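Local coordinates for hypothetical protein (Ruminococcus gnavus, PDB 4GL6) that is of unknown function, a DUF5037-family protein in which a small antiparallel sheet is joined to a mixed alpha/beta part, at residues K47-H52 with G76-A81; Y100-I105 with G200-N205; E109-I114 with D127-S132; E165-K170 with D225-N230. All coordinates share one frame; numbering follows the deposited sequence.

How the contacts relate
Contacts 1 and 2 sit side by side near the centre of the molecule, centres about 14 Å apart, and touch through Lys-51 O and Tyr-100 OH, a probable hydrogen bond. Contact 1 ties a loop of the four-stranded antiparallel sheet to helix 75-95; contact 2 joins strand 99-104, which follows that helix and forms one outer strand of the mixed sheet, to the loop leading into helix 204-210. Contacts 3 and 4 are peripheral, about 23 Å apart between centres. Along the chain, contact 1 closes first, contact 3 is nested inside the loop closed by contact 2, and contacts 2 and 4 interleave. Helix 75-95, also met by Tyr-167 of contact 4, thus connects the two sheets.

Contact 1. Residues K47-H52 with G76-A81; sequences KNDPKH and GQRLLA
Arg-78 reaches from helix 75-95 to Asp-49 and His-52, the two ends of a type I beta turn in the loop between strands 40-46 and 54-59. CB points toward this loop, and CG stands anti to the backbone N (chi1 170°), which sends the chain outward before it bends at chi2. Arg-78 CD is the first atom to meet the turn, passing 4.0 Å from His-52 O. NE comes next, between the carbonyl of His-52 and the carboxylate of Asp-49 but bonded to neither. At CZ the guanidinium flattens out under His-52, whose CB rests over one face, 3.5 Å from Arg-78 CZ and displaced toward the rim. The imidazole plane runs nearly parallel to the guanidinium, 6° apart, although the ring itself is met obliquely. NH1 turns back to its own helix for a salt bridge with Glu-85. NH2 ends the chain in a hydrogen-bonded salt bridge: Arg-78 NH2 donates to Asp-49 OD2 at 2.8 Å, in the guanidinium plane and on the syn side, tilted out of the carboxylate plane, with an N-H...O angle of 161°. Lys-82 adds a long, weak ion pair to the same oxygen. With an alanine here the whole arm is gone, and Asp-49 and Glu-85 would probably each lose a cationic mate while His-52 CB lost the flat surface beneath it. A buried arginine, its charge shared between a loop carboxylate and a helix carboxylate, probably ties the antiparallel sheet's loop to helix 75-95 by charge.

Contact 2. Residues Y100-I105 with G200-N205; sequences YIQGDI and GDEGSN
Gln-102 on strand 99-104 and Glu-202, just ahead of helix 204-210, extend toward each other from opposite directions, and their polar ends meet in a buried place. The glutamine gets there by being straight: chi1 is -169°, the chain stays extended beyond CG, and the amide is carried well clear of the strand. Glu-202 does the reverse. Its CG lies beside the backbone N and the chain folds at chi2 (89°), curling the carboxylate back over its own loop. There the backbone N of Gly-200 makes two weak bonds to it, 2.9 Å to Glu-202 OE1 and 3.3 Å to Glu-202 OE2. The direct link is Gln-102 NE2 to Glu-202 OE2, 3.0 Å, leaving in the amide plane and arriving on the anti side, somewhat out of the carboxylate plane. A water closes a second path, donating to Gln-102 OE1 at 2.6 Å and to Glu-202 OE2 at 2.9 Å. Gln-102 OE1 also bonds Ser-199 OG, the residue just before the loop segment, and Leu-194 of helix 184-194 packs against both side chains. Donors at OE1 and an acceptor at NE2 fix which way round the amide sits. Glu-202 OE2 collects the amide, the water and, weakly, a backbone N-H, neutral donors that would probably stabilise a negative charge on the carboxylate without a formal counter-ion in this contact.

Contact 3. Residues E109-I114 with D127-S132; sequences EEWQDI and DLCNQS
Ile-114 N donates to Trp-111 O at 3.0 Å, closing a type I beta turn that sends both side chains toward Leu-128 near the end of helix 122-129. Across the gap the contact is apolar. Leu-128 CB sits over the six-membered ring of Trp-111, 3.9 Å from its centroid and 17° off the normal, a CH-pi contact. Further along the same leucine, CD2 hangs over the indole too, nearing Trp-111 CD2 at 4.0 Å, so one side chain follows the face while the two slide past each other in opposite directions. With CG beside the backbone N (chi1 -52°), Trp-111 lays its indole out to the helix end, where Cys-129 meets the rim: Cys-129 SG is 3.9 Å from Trp-111 CZ3, a sulfur-aromatic contact at the ring edge. Ile-114 comes in tip to tip, its CD1 against Leu-128 CD2. Replacing Trp-111 by alanine would take away the surface under Leu-128, and a gap would probably open beside Cys-129, with Ile-114 left as the one remaining hydrophobic partner from the turn. Ile-119 of helix 116-119 touches both Ile-114 and Leu-128, while Lys-137 touches the tryptophan side chain. CH-pi and sulfur-aromatic packing, a leucine on the indole face and a cysteine at its edge, thus holds a beta turn of the loop after strand 99-104 against the end of helix 122-129.

Contact 4. Residues E165-K170 with D225-N230; sequences EVYRDK and DKFDDN
Two side-chain pairs join helix 156-171 to the loop that runs from strand 215-220 to helix 231-239, Tyr-167 with Phe-227 and Arg-168 with Asp-225. The first is aromatic. Phe-227 presents its edge, CE1 lying 3.7 Å from Tyr-167 CG and equally near Tyr-167 CB, where the tyrosine ring leaves the helix. The planes stand 58° apart, an oblique aromatic pair. Tyr-167 then runs inward, its OH bonded to Leu-176 O, with Met-84 and Ile-88 of helix 75-95 alongside.

The second pair meets through carbon. Arg-168 CD touches Asp-225 CB at 3.7 Å and passes 3.5 Å from Asp-225 O, the side chains crossing at about a right angle.

The ionic contact stays within the helix. A bend at chi3 (59°) turns the guanidinium onto Asp-169, gripped side-on: Arg-168 NE reaches Asp-169 OD1 and Arg-168 NH2 reaches Asp-169 OD2, each 3.0 Å. Asp-225 OD1, 5.8 Å from Arg-168 NE, makes no salt bridge. With the arginine's charge probably answered largely by its neighbour, what bridges helix and loop is aromatic and aliphatic packing, buried at Phe-227 and more open toward Asp-225.

Contact 1. Residues K47-H52 with G76-A81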
loop_
_atom_site.group_PDB
_atom_site.type_symbol
_atom_site.label_atom_id
_atom_site.label_comp_id
_atom_site.label_asym_id
_atom_site.label_seq_id
_atom_site.Cartn_x
_atom_site.Cartn_y
_atom_site.Cartn_z
ATOM N N LYS A 47 -3.972 5.963 15.019
ATOM C CA LYS A 47 -4.672 7.256 15.123
ATOM C C LYS A 47 -3.838 8.372 14.486
ATOM O O LYS A 47 -4.402 9.291 13.921
ATOM C CB LYS A 47 -5.039 7.605 16.579
ATOM C CG LYS A 47 -6.111 6.734 17.247
ATOM C CD LYS A 47 -7.505 6.871 16.644
ATOM C CE LYS A 47 -8.533 6.152 17.514
ATOM N NZ LYS A 47 -9.896 6.163 16.922
ATOM N N ASN A 48 -2.509 8.260 14.561
ATOM C CA ASN A 48 -1.596 9.226 13.930
ATOM C C ASN A 48 -1.514 9.182 12.416
ATOM O O ASN A 48 -1.021 10.131 11.840
ATOM C CB ASN A 48 -0.177 9.090 14.493
ATOM C CG ASN A 48 -0.113 9.391 15.966
ATOM O OD1 ASN A 48 -0.947 10.126 16.508
ATOM N ND2 ASN A 48 0.882 8.818 16.632
ATOM N N ASP A 49 -1.961 8.098 11.778
ATOM C CA ASP A 49 -1.971 7.957 10.292
ATOM C C ASP A 49 -3.325 7.348 9.893
ATOM O O ASP A 49 -3.399 6.334 9.204
ATOM C CB ASP A 49 -0.780 7.078 9.870
ATOM C CG ASP A 49 -0.451 7.156 8.387
ATOM O OD1 ASP A 49 -1.079 7.929 7.610
ATOM O OD2 ASP A 49 0.483 6.424 8.018
ATOM N N PRO A 50 -4.411 8.014 10.298
ATOM C CA PRO A 50 -5.745 7.442 10.171
ATOM C C PRO A 50 -6.310 7.209 8.775
ATOM O O PRO A 50 -7.287 6.474 8.668
ATOM C CB PRO A 50 -6.612 8.466 10.910
ATOM C CG PRO A 50 -5.950 9.768 10.617
ATOM C CD PRO A 50 -4.479 9.477 10.517
ATOM N N LYS A 51 -5.738 7.818 7.738
ATOM C CA LYS A 51 -6.274 7.656 6.378
ATOM C C LYS A 51 -5.704 6.437 5.624
ATOM O O LYS A 51 -6.237 6.108 4.572
ATOM C CB LYS A 51 -6.018 8.920 5.547
ATOM C CG LYS A 51 -6.551 10.233 6.115
ATOM C CD LYS A 51 -8.059 10.442 5.944
ATOM C CE LYS A 51 -8.469 11.837 6.434
ATOM N NZ LYS A 51 -9.842 12.247 6.029
ATOM N N HIS A 52 -4.658 5.774 6.150
ATOM C CA HIS A 52 -3.979 4.645 5.469
ATOM C C HIS A 52 -3.988 3.337 6.217
ATOM O O HIS A 52 -3.055 3.040 7.002
ATOM C CB HIS A 52 -2.563 5.036 5.156
ATOM C CG HIS A 52 -2.483 6.131 4.156
ATOM N ND1 HIS A 52 -2.541 5.892 2.832
ATOM C CD2 HIS A 52 -2.404 7.502 4.314
ATOM C CE1 HIS A 52 -2.464 7.046 2.181
ATOM N NE2 HIS A 52 -2.383 8.038 3.088
ATOM N N GLY A 76 5.140 -3.584 10.649
ATOM C CA GLY A 76 6.451 -3.322 10.016
ATOM C C GLY A 76 6.258 -3.057 8.530
ATOM O O GLY A 76 6.832 -2.129 7.945
ATOM N N GLN A 77 5.404 -3.886 7.957
ATOM C CA GLN A 77 4.955 -3.781 6.588
ATOM C C GLN A 77 4.348 -2.394 6.304
ATOM O O GLN A 77 4.653 -1.777 5.286
ATOM C CB GLN A 77 3.906 -4.882 6.370
ATOM C CG GLN A 77 3.613 -5.252 4.952
ATOM C CD GLN A 77 2.747 -6.497 4.879
ATOM O OE1 GLN A 77 3.232 -7.628 4.702
ATOM N NE2 GLN A 77 1.465 -6.300 5.102
ATOM N N ARG A 78 3.489 -1.921 7.206
ATOM C CA ARG A 78 2.840 -0.601 7.076
ATOM C C ARG A 78 3.839 0.546 7.089
ATOM O O ARG A 78 3.703 1.489 6.311
ATOM C CB ARG A 78 1.775 -0.373 8.170
ATOM C CG ARG A 78 1.207 1.045 8.290
ATOM C CD ARG A 78 0.593 1.515 6.975
ATOM N NE ARG A 78 0.670 2.962 6.806
ATOM C CZ ARG A 78 0.561 3.610 5.642
ATOM N NH1 ARG A 78 0.392 2.970 4.491
ATOM N NH2 ARG A 78 0.658 4.929 5.624
ATOM N N LEU A 79 4.811 0.470 7.986
ATOM C CA LEU A 79 5.850 1.486 8.068
ATOM C C LEU A 79 6.654 1.564 6.765
ATOM O O LEU A 79 7.043 2.667 6.356
ATOM C CB LEU A 79 6.781 1.222 9.253
ATOM C CG LEU A 79 6.170 1.275 10.656
ATOM C CD1 LEU A 79 7.207 0.797 11.680
ATOM C CD2 LEU A 79 5.659 2.665 10.979
ATOM N N LEU A 80 6.891 0.414 6.116
ATOM C CA LEU A 80 7.587 0.386 4.822
ATOM C C LEU A 80 6.684 1.039 3.738
ATOM O O LEU A 80 7.166 1.855 2.956
ATOM C CB LEU A 80 8.066 -1.031 4.449
ATOM C CG LEU A 80 9.282 -1.630 5.196
ATOM C CD1 LEU A 80 9.463 -3.106 4.861
ATOM C CD2 LEU A 80 10.588 -0.901 4.893
ATOM N N ALA A 81 5.389 0.712 3.739
ATOM C CA ALA A 81 4.398 1.347 2.846
ATOM C C ALA A 81 4.346 2.854 3.042
ATOM O O ALA A 81 4.326 3.584 2.061
ATOM C CB ALA A 81 2.981 0.761 3.027
#

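Contact 2. Residues Y100-I105 with G200-N205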
loop_
_atom_site.group_PDB
_atom_site.type_symbol
_atom_site.label_atom_id
_atom_site.label_comp_id
_atom_site.label_asym_id
_atom_site.label_seq_id
_atom_site.Cartn_x
_atom_site.Cartn_y
_atom_site.Cartn_z
ATOM N N TYR A 100 -4.641 10.110 -3.676
ATOM C CA TYR A 100 -4.466 9.111 -2.641
ATOM C C TYR A 100 -3.368 8.169 -3.133
ATOM O O TYR A 100 -3.501 7.582 -4.222
ATOM C CB TYR A 100 -5.763 8.357 -2.374
ATOM C CG TYR A 100 -5.677 7.484 -1.138
ATOM C CD1 TYR A 100 -5.100 6.204 -1.199
ATOM C CD2 TYR A 100 -6.174 7.923 0.090
ATOM C CE1 TYR A 100 -5.019 5.393 -0.068
ATOM C CE2 TYR A 100 -6.108 7.115 1.224
ATOM C CZ TYR A 100 -5.527 5.850 1.139
ATOM O OH TYR A 100 -5.444 5.045 2.241
ATOM N N ILE A 101 -2.301 8.036 -2.343
ATOM C CA ILE A 101 -1.180 7.175 -2.677
ATOM C C ILE A 101 -1.265 5.971 -1.756
ATOM O O ILE A 101 -1.129 6.103 -0.539
ATOM C CB ILE A 101 0.161 7.894 -2.475
ATOM C CG1 ILE A 101 0.201 9.195 -3.310
ATOM C CG2 ILE A 101 1.310 6.961 -2.830
ATOM C CD1 ILE A 101 1.380 10.095 -2.992
ATOM N N GLN A 102 -1.474 4.794 -2.342
ATOM C CA GLN A 102 -1.593 3.540 -1.590
ATOM C C GLN A 102 -0.375 2.630 -1.837
ATOM O O GLN A 102 -0.192 2.108 -2.940
ATOM C CB GLN A 102 -2.856 2.815 -2.008
ATOM C CG GLN A 102 -3.227 1.641 -1.127
ATOM C CD GLN A 102 -4.298 0.800 -1.758
ATOM O OE1 GLN A 102 -4.056 0.135 -2.761
ATOM N NE2 GLN A 102 -5.462 0.794 -1.163
ATOM N N GLY A 103 0.435 2.438 -0.806
ATOM C CA GLY A 103 1.604 1.562 -0.883
ATOM C C GLY A 103 1.178 0.129 -0.640
ATOM O O GLY A 103 0.402 -0.120 0.274
ATOM N N ASP A 104 1.698 -0.798 -1.446
ATOM C CA ASP A 104 1.373 -2.229 -1.392
ATOM C C ASP A 104 2.668 -3.036 -1.291
ATOM O O ASP A 104 3.209 -3.494 -2.295
ATOM C CB ASP A 104 0.545 -2.589 -2.642
ATOM C CG ASP A 104 0.090 -4.052 -2.683
ATOM O OD1 ASP A 104 0.051 -4.764 -1.653
ATOM O OD2 ASP A 104 -0.257 -4.475 -3.789
ATOM N N ILE A 105 3.161 -3.156 -0.057
ATOM C CA ILE A 105 4.384 -3.881 0.280
ATOM C C ILE A 105 3.988 -5.087 1.117
ATOM O O ILE A 105 3.328 -4.928 2.105
ATOM C CB ILE A 105 5.352 -2.984 1.060
ATOM C CG1 ILE A 105 5.868 -1.865 0.136
ATOM C CG2 ILE A 105 6.550 -3.782 1.593
ATOM C CD1 ILE A 105 6.630 -0.755 0.821
ATOM N N GLY A 200 -6.163 -3.946 -2.637
ATOM C CA GLY A 200 -6.795 -5.121 -3.203
ATOM C C GLY A 200 -8.115 -5.506 -2.539
ATOM O O GLY A 200 -8.929 -6.137 -3.195
ATOM N N ASP A 201 -8.324 -5.153 -1.259
ATOM C CA ASP A 201 -9.537 -5.501 -0.507
ATOM C C ASP A 201 -10.588 -4.360 -0.539
ATOM O O ASP A 201 -11.484 -4.316 0.318
ATOM C CB ASP A 201 -9.157 -5.870 0.944
ATOM C CG ASP A 201 -10.142 -6.878 1.627
ATOM O OD1 ASP A 201 -11.250 -7.172 1.116
ATOM O OD2 ASP A 201 -9.776 -7.412 2.705
ATOM N N GLU A 202 -10.514 -3.481 -1.541
ATOM C CA GLU A 202 -11.445 -2.341 -1.640
ATOM C C GLU A 202 -12.906 -2.693 -1.922
ATOM O O GLU A 202 -13.774 -1.930 -1.550
ATOM C CB GLU A 202 -10.987 -1.309 -2.676
ATOM C CG GLU A 202 -9.622 -0.673 -2.414
ATOM C CD GLU A 202 -8.423 -1.397 -2.988
ATOM O OE1 GLU A 202 -8.570 -2.503 -3.541
ATOM O OE2 GLU A 202 -7.307 -0.844 -2.872
ATOM N N GLY A 203 -13.169 -3.804 -2.607
ATOM C CA GLY A 203 -14.537 -4.255 -2.917
ATOM C C GLY A 203 -14.992 -4.024 -4.347
ATOM O O GLY A 203 -14.348 -3.282 -5.084
ATOM N N SER A 204 -16.117 -4.654 -4.730
ATOM C CA SER A 204 -16.616 -4.579 -6.109
ATOM C C SER A 204 -17.042 -3.167 -6.527
ATOM O O SER A 204 -16.780 -2.777 -7.672
ATOM C CB SER A 204 -17.716 -5.627 -6.397
ATOM O OG SER A 204 -18.801 -5.549 -5.493
ATOM N N ASN A 205 -17.664 -2.404 -5.620
ATOM C CA ASN A 205 -18.092 -1.010 -5.948
ATOM C C ASN A 205 -16.913 -0.079 -6.247
ATOM O O ASN A 205 -17.047 0.815 -7.079
ATOM C CB ASN A 205 -19.013 -0.375 -4.891
ATOM C CG ASN A 205 -18.356 -0.274 -3.516
ATOM O OD1 ASN A 205 -17.497 -1.109 -3.138
ATOM N ND2 ASN A 205 -18.749 0.760 -2.756
HETATM O O HOH W 1 -5.529 0.195 -4.924
#

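Contact 3. Residues E109-I114 with D127-S132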
loop_
_atom_site.group_PDB
_atom_site.type_symbol
_atom_site.label_atom_id
_atom_site.label_comp_id
_atom_site.label_asym_id
_atom_site.label_seq_id
_atom_site.Cartn_x
_atom_site.Cartn_y
_atom_site.Cartn_z
ATOM N N GLU A 109 6.663 -14.660 4.814
ATOM C CA GLU A 109 6.761 -15.435 6.066
ATOM C C GLU A 109 8.174 -15.447 6.648
ATOM O O GLU A 109 8.348 -15.160 7.832
ATOM C CB GLU A 109 6.258 -16.876 5.867
ATOM C CG GLU A 109 6.131 -17.691 7.155
ATOM C CD GLU A 109 5.588 -19.098 6.941
ATOM O OE1 GLU A 109 5.860 -19.722 5.889
ATOM O OE2 GLU A 109 4.898 -19.596 7.855
ATOM N N GLU A 110 9.161 -15.701 5.783
ATOM C CA GLU A 110 10.589 -15.773 6.156
ATOM C C GLU A 110 11.083 -14.560 6.948
ATOM O O GLU A 110 11.886 -14.729 7.851
ATOM C CB GLU A 110 11.531 -15.952 4.933
ATOM C CG GLU A 110 11.307 -17.174 4.031
ATOM C CD GLU A 110 10.346 -16.923 2.870
ATOM O OE1 GLU A 110 10.554 -15.936 2.137
ATOM O OE2 GLU A 110 9.395 -17.723 2.677
ATOM N N TRP A 111 10.608 -13.358 6.609
ATOM C CA TRP A 111 11.044 -12.101 7.268
ATOM C C TRP A 111 10.169 -11.567 8.371
ATOM O O TRP A 111 10.555 -10.605 9.040
ATOM C CB TRP A 111 11.254 -10.992 6.235
ATOM C CG TRP A 111 12.153 -11.367 5.078
ATOM C CD1 TRP A 111 13.062 -12.416 5.002
ATOM C CD2 TRP A 111 12.322 -10.639 3.825
ATOM N NE1 TRP A 111 13.706 -12.425 3.808
ATOM C CE2 TRP A 111 13.318 -11.387 3.054
ATOM C CE3 TRP A 111 11.755 -9.494 3.268
ATOM C CZ2 TRP A 111 13.718 -10.991 1.786
ATOM C CZ3 TRP A 111 12.174 -9.103 1.987
ATOM C CH2 TRP A 111 13.138 -9.836 1.272
ATOM N N GLN A 112 9.022 -12.194 8.611
ATOM C CA GLN A 112 8.093 -11.726 9.641
ATOM C C GLN A 112 8.660 -11.714 11.056
ATOM O O GLN A 112 8.268 -10.872 11.854
ATOM C CB GLN A 112 6.787 -12.496 9.581
ATOM C CG GLN A 112 6.020 -12.107 8.326
ATOM C CD GLN A 112 4.828 -12.961 8.039
ATOM O OE1 GLN A 112 4.383 -13.767 8.854
ATOM N NE2 GLN A 112 4.333 -12.821 6.841
ATOM N N ASP A 113 9.603 -12.611 11.338
ATOM C CA ASP A 113 10.281 -12.637 12.634
ATOM C C ASP A 113 11.264 -11.491 12.839
ATOM O O ASP A 113 11.598 -11.219 13.992
ATOM C CB ASP A 113 11.026 -13.966 12.837
ATOM C CG ASP A 113 10.087 -15.166 12.970
ATOM O OD1 ASP A 113 8.839 -15.002 13.043
ATOM O OD2 ASP A 113 10.621 -16.296 13.004
ATOM N N ILE A 114 11.723 -10.827 11.766
ATOM C CA ILE A 114 12.725 -9.747 11.894
ATOM C C ILE A 114 12.131 -8.605 12.734
ATOM O O ILE A 114 10.982 -8.226 12.492
ATOM C CB ILE A 114 13.220 -9.154 10.540
ATOM C CG1 ILE A 114 13.828 -10.222 9.616
ATOM C CG2 ILE A 114 14.316 -8.107 10.787
ATOM C CD1 ILE A 114 14.107 -9.729 8.208
ATOM N N ASP A 127 18.124 -4.063 0.934
ATOM C CA ASP A 127 19.224 -5.033 1.054
ATOM C C ASP A 127 18.665 -6.462 1.059
ATOM O O ASP A 127 19.193 -7.330 0.367
ATOM C CB ASP A 127 20.070 -4.766 2.316
ATOM C CG ASP A 127 20.952 -5.953 2.696
ATOM O OD1 ASP A 127 21.853 -6.299 1.898
ATOM O OD2 ASP A 127 20.718 -6.556 3.778
ATOM N N LEU A 128 17.615 -6.689 1.845
ATOM C CA LEU A 128 16.977 -7.999 1.901
ATOM C C LEU A 128 16.401 -8.396 0.535
ATOM O O LEU A 128 16.585 -9.531 0.097
ATOM C CB LEU A 128 15.904 -8.059 2.999
ATOM C CG LEU A 128 16.328 -8.464 4.415
ATOM C CD1 LEU A 128 17.587 -7.774 4.960
ATOM C CD2 LEU A 128 15.124 -8.214 5.310
ATOM N N CYS A 129 15.755 -7.452 -0.145
ATOM C CA CYS A 129 15.134 -7.733 -1.451
ATOM C C CYS A 129 16.118 -8.001 -2.575
ATOM O O CYS A 129 15.896 -8.923 -3.354
ATOM C CB CYS A 129 14.180 -6.608 -1.879
ATOM S SG CYS A 129 12.724 -6.444 -0.824
ATOM N N ASN A 130 17.203 -7.229 -2.622
ATOM C CA ASN A 130 18.171 -7.292 -3.717
ATOM C C ASN A 130 19.339 -8.271 -3.485
ATOM O O ASN A 130 20.469 -7.840 -3.244
ATOM C CB ASN A 130 18.689 -5.860 -3.998
ATOM C CG ASN A 130 17.572 -4.862 -4.295
ATOM O OD1 ASN A 130 16.389 -5.228 -4.480
ATOM N ND2 ASN A 130 17.955 -3.590 -4.391
ATOM N N GLN A 131 19.095 -9.580 -3.556
ATOM C CA GLN A 131 20.184 -10.566 -3.350
ATOM C C GLN A 131 21.101 -10.761 -4.574
ATOM O O GLN A 131 22.320 -10.874 -4.421
ATOM C CB GLN A 131 19.639 -11.923 -2.863
ATOM C CG GLN A 131 18.955 -11.887 -1.498
ATOM C CD GLN A 131 19.921 -11.560 -0.353
ATOM O OE1 GLN A 131 19.726 -10.584 0.376
ATOM N NE2 GLN A 131 20.983 -12.346 -0.223
ATOM N N SER A 132 20.524 -10.830 -5.772
ATOM C CA SER A 132 21.302 -11.038 -7.018
ATOM C C SER A 132 20.445 -10.789 -8.223
ATOM O O SER A 132 19.239 -10.576 -8.069
ATOM C CB SER A 132 21.884 -12.470 -7.104
ATOM O OG SER A 132 20.884 -13.469 -7.164
#

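Contact 4. Residues E165-K170 with D225-N230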
loop_
_atom_site.group_PDB
_atom_site.type_symbol
_atom_site.label_atom_id
_atom_site.label_comp_id
_atom_site.label_asym_id
_atom_site.label_seq_id
_atom_site.Cartn_x
_atom_site.Cartn_y
_atom_site.Cartn_z
ATOM N N GLU A 165 12.600 9.406 -11.641
ATOM C CA GLU A 165 13.558 9.746 -10.573
ATOM C C GLU A 165 13.245 9.062 -9.238
ATOM O O GLU A 165 14.171 8.580 -8.569
ATOM C CB GLU A 165 13.712 11.278 -10.402
ATOM C CG GLU A 165 14.490 11.687 -9.130
ATOM C CD GLU A 165 15.164 13.052 -9.135
ATOM O OE1 GLU A 165 15.084 13.801 -10.135
ATOM O OE2 GLU A 165 15.812 13.354 -8.103
ATOM N N VAL A 166 11.976 9.055 -8.832
ATOM C CA VAL A 166 11.587 8.388 -7.569
ATOM C C VAL A 166 11.921 6.885 -7.648
ATOM O O VAL A 166 12.638 6.346 -6.793
ATOM C CB VAL A 166 10.096 8.595 -7.249
ATOM C CG1 VAL A 166 9.658 7.754 -6.061
ATOM C CG2 VAL A 166 9.821 10.066 -6.985
ATOM N N TYR A 167 11.459 6.240 -8.710
ATOM C CA TYR A 167 11.699 4.800 -8.906
ATOM C C TYR A 167 13.169 4.404 -9.120
ATOM O O TYR A 167 13.606 3.377 -8.614
ATOM C CB TYR A 167 10.730 4.224 -9.967
ATOM C CG TYR A 167 9.363 3.891 -9.379
ATOM C CD1 TYR A 167 8.497 4.899 -8.944
ATOM C CD2 TYR A 167 8.939 2.563 -9.230
ATOM C CE1 TYR A 167 7.246 4.599 -8.397
ATOM C CE2 TYR A 167 7.682 2.260 -8.687
ATOM C CZ TYR A 167 6.848 3.277 -8.264
ATOM O OH TYR A 167 5.624 2.964 -7.725
ATOM N N ARG A 168 13.940 5.228 -9.809
ATOM C CA ARG A 168 15.370 4.937 -10.011
ATOM C C ARG A 168 16.254 5.290 -8.798
ATOM O O ARG A 168 17.015 4.457 -8.311
ATOM C CB ARG A 168 15.885 5.692 -11.232
ATOM C CG ARG A 168 17.347 5.416 -11.586
ATOM C CD ARG A 168 17.851 6.321 -12.692
ATOM N NE ARG A 168 17.766 7.756 -12.352
ATOM C CZ ARG A 168 16.983 8.682 -12.930
ATOM N NH1 ARG A 168 16.170 8.409 -13.966
ATOM N NH2 ARG A 168 17.035 9.936 -12.478
ATOM N N ASP A 169 16.152 6.529 -8.335
ATOM C CA ASP A 169 17.050 7.060 -7.296
ATOM C C ASP A 169 16.599 6.868 -5.854
ATOM O O ASP A 169 17.457 6.733 -4.980
ATOM C CB ASP A 169 17.316 8.567 -7.534
ATOM C CG ASP A 169 17.821 8.872 -8.951
ATOM O OD1 ASP A 169 18.588 8.064 -9.520
ATOM O OD2 ASP A 169 17.426 9.915 -9.520
ATOM N N LYS A 170 15.286 6.868 -5.610
ATOM C CA LYS A 170 14.741 6.806 -4.242
ATOM C C LYS A 170 14.366 5.388 -3.805
ATOM O O LYS A 170 14.755 4.974 -2.719
ATOM C CB LYS A 170 13.544 7.777 -4.058
ATOM C CG LYS A 170 13.832 9.263 -4.340
ATOM C CD LYS A 170 14.779 9.955 -3.354
ATOM C CE LYS A 170 15.189 11.333 -3.869
ATOM N NZ LYS A 170 16.221 11.989 -3.024
ATOM N N ASP A 225 17.363 1.211 -14.991
ATOM C CA ASP A 225 17.220 2.611 -14.582
ATOM C C ASP A 225 16.002 3.308 -15.181
ATOM O O ASP A 225 15.742 4.460 -14.847
ATOM C CB ASP A 225 18.522 3.378 -14.893
ATOM C CG ASP A 225 19.705 2.906 -14.029
ATOM O OD1 ASP A 225 19.504 2.285 -12.955
ATOM O OD2 ASP A 225 20.856 3.171 -14.417
ATOM N N LYS A 226 15.244 2.592 -16.009
ATOM C CA LYS A 226 14.065 3.110 -16.715
ATOM C C LYS A 226 12.877 2.187 -16.522
ATOM O O LYS A 226 13.057 1.021 -16.172
ATOM C CB LYS A 226 14.365 3.215 -18.214
ATOM C CG LYS A 226 15.599 4.078 -18.517
ATOM C CD LYS A 226 15.431 4.916 -19.774
ATOM C CE LYS A 226 16.603 5.861 -19.970
ATOM N NZ LYS A 226 16.334 6.799 -21.094
ATOM N N PHE A 227 11.673 2.724 -16.743
ATOM C CA PHE A 227 10.439 1.942 -16.696
ATOM C C PHE A 227 10.346 1.127 -17.966
ATOM O O PHE A 227 10.960 1.481 -18.980
ATOM C CB PHE A 227 9.187 2.828 -16.673
ATOM C CG PHE A 227 9.024 3.634 -15.422
ATOM C CD1 PHE A 227 8.847 2.998 -14.186
ATOM C CD2 PHE A 227 8.969 5.030 -15.469
ATOM C CE1 PHE A 227 8.677 3.731 -13.019
ATOM C CE2 PHE A 227 8.794 5.769 -14.301
ATOM C CZ PHE A 227 8.643 5.121 -13.078
ATOM N N ASP A 228 9.541 0.068 -17.940
ATOM C CA ASP A 228 9.329 -0.743 -19.148
ATOM C C ASP A 228 8.546 0.015 -20.227
ATOM O O ASP A 228 8.688 -0.283 -21.415
ATOM C CB ASP A 228 8.643 -2.094 -18.839
ATOM C CG ASP A 228 9.616 -3.180 -18.370
ATOM O OD1 ASP A 228 10.788 -2.905 -18.009
ATOM O OD2 ASP A 228 9.201 -4.350 -18.379
ATOM N N ASP A 229 7.753 0.995 -19.805
ATOM C CA ASP A 229 6.899 1.775 -20.692
ATOM C C ASP A 229 7.425 3.227 -20.760
ATOM O O ASP A 229 7.514 3.925 -19.744
ATOM C CB ASP A 229 5.457 1.644 -20.194
ATOM C CG ASP A 229 4.976 0.176 -20.186
ATOM O OD1 ASP A 229 4.904 -0.457 -21.269
ATOM O OD2 ASP A 229 4.688 -0.349 -19.089
ATOM N N ASN A 230 7.806 3.637 -21.967
ATOM C CA ASN A 230 8.360 4.962 -22.226
ATOM C C ASN A 230 7.337 6.121 -22.131
ATOM O O ASN A 230 6.123 5.900 -22.022
ATOM C CB ASN A 230 9.084 4.981 -23.594
ATOM C CG ASN A 230 8.161 4.709 -24.786
ATOM O OD1 ASN A 230 6.945 4.873 -24.722
ATOM N ND2 ASN A 230 8.749 4.278 -25.876
#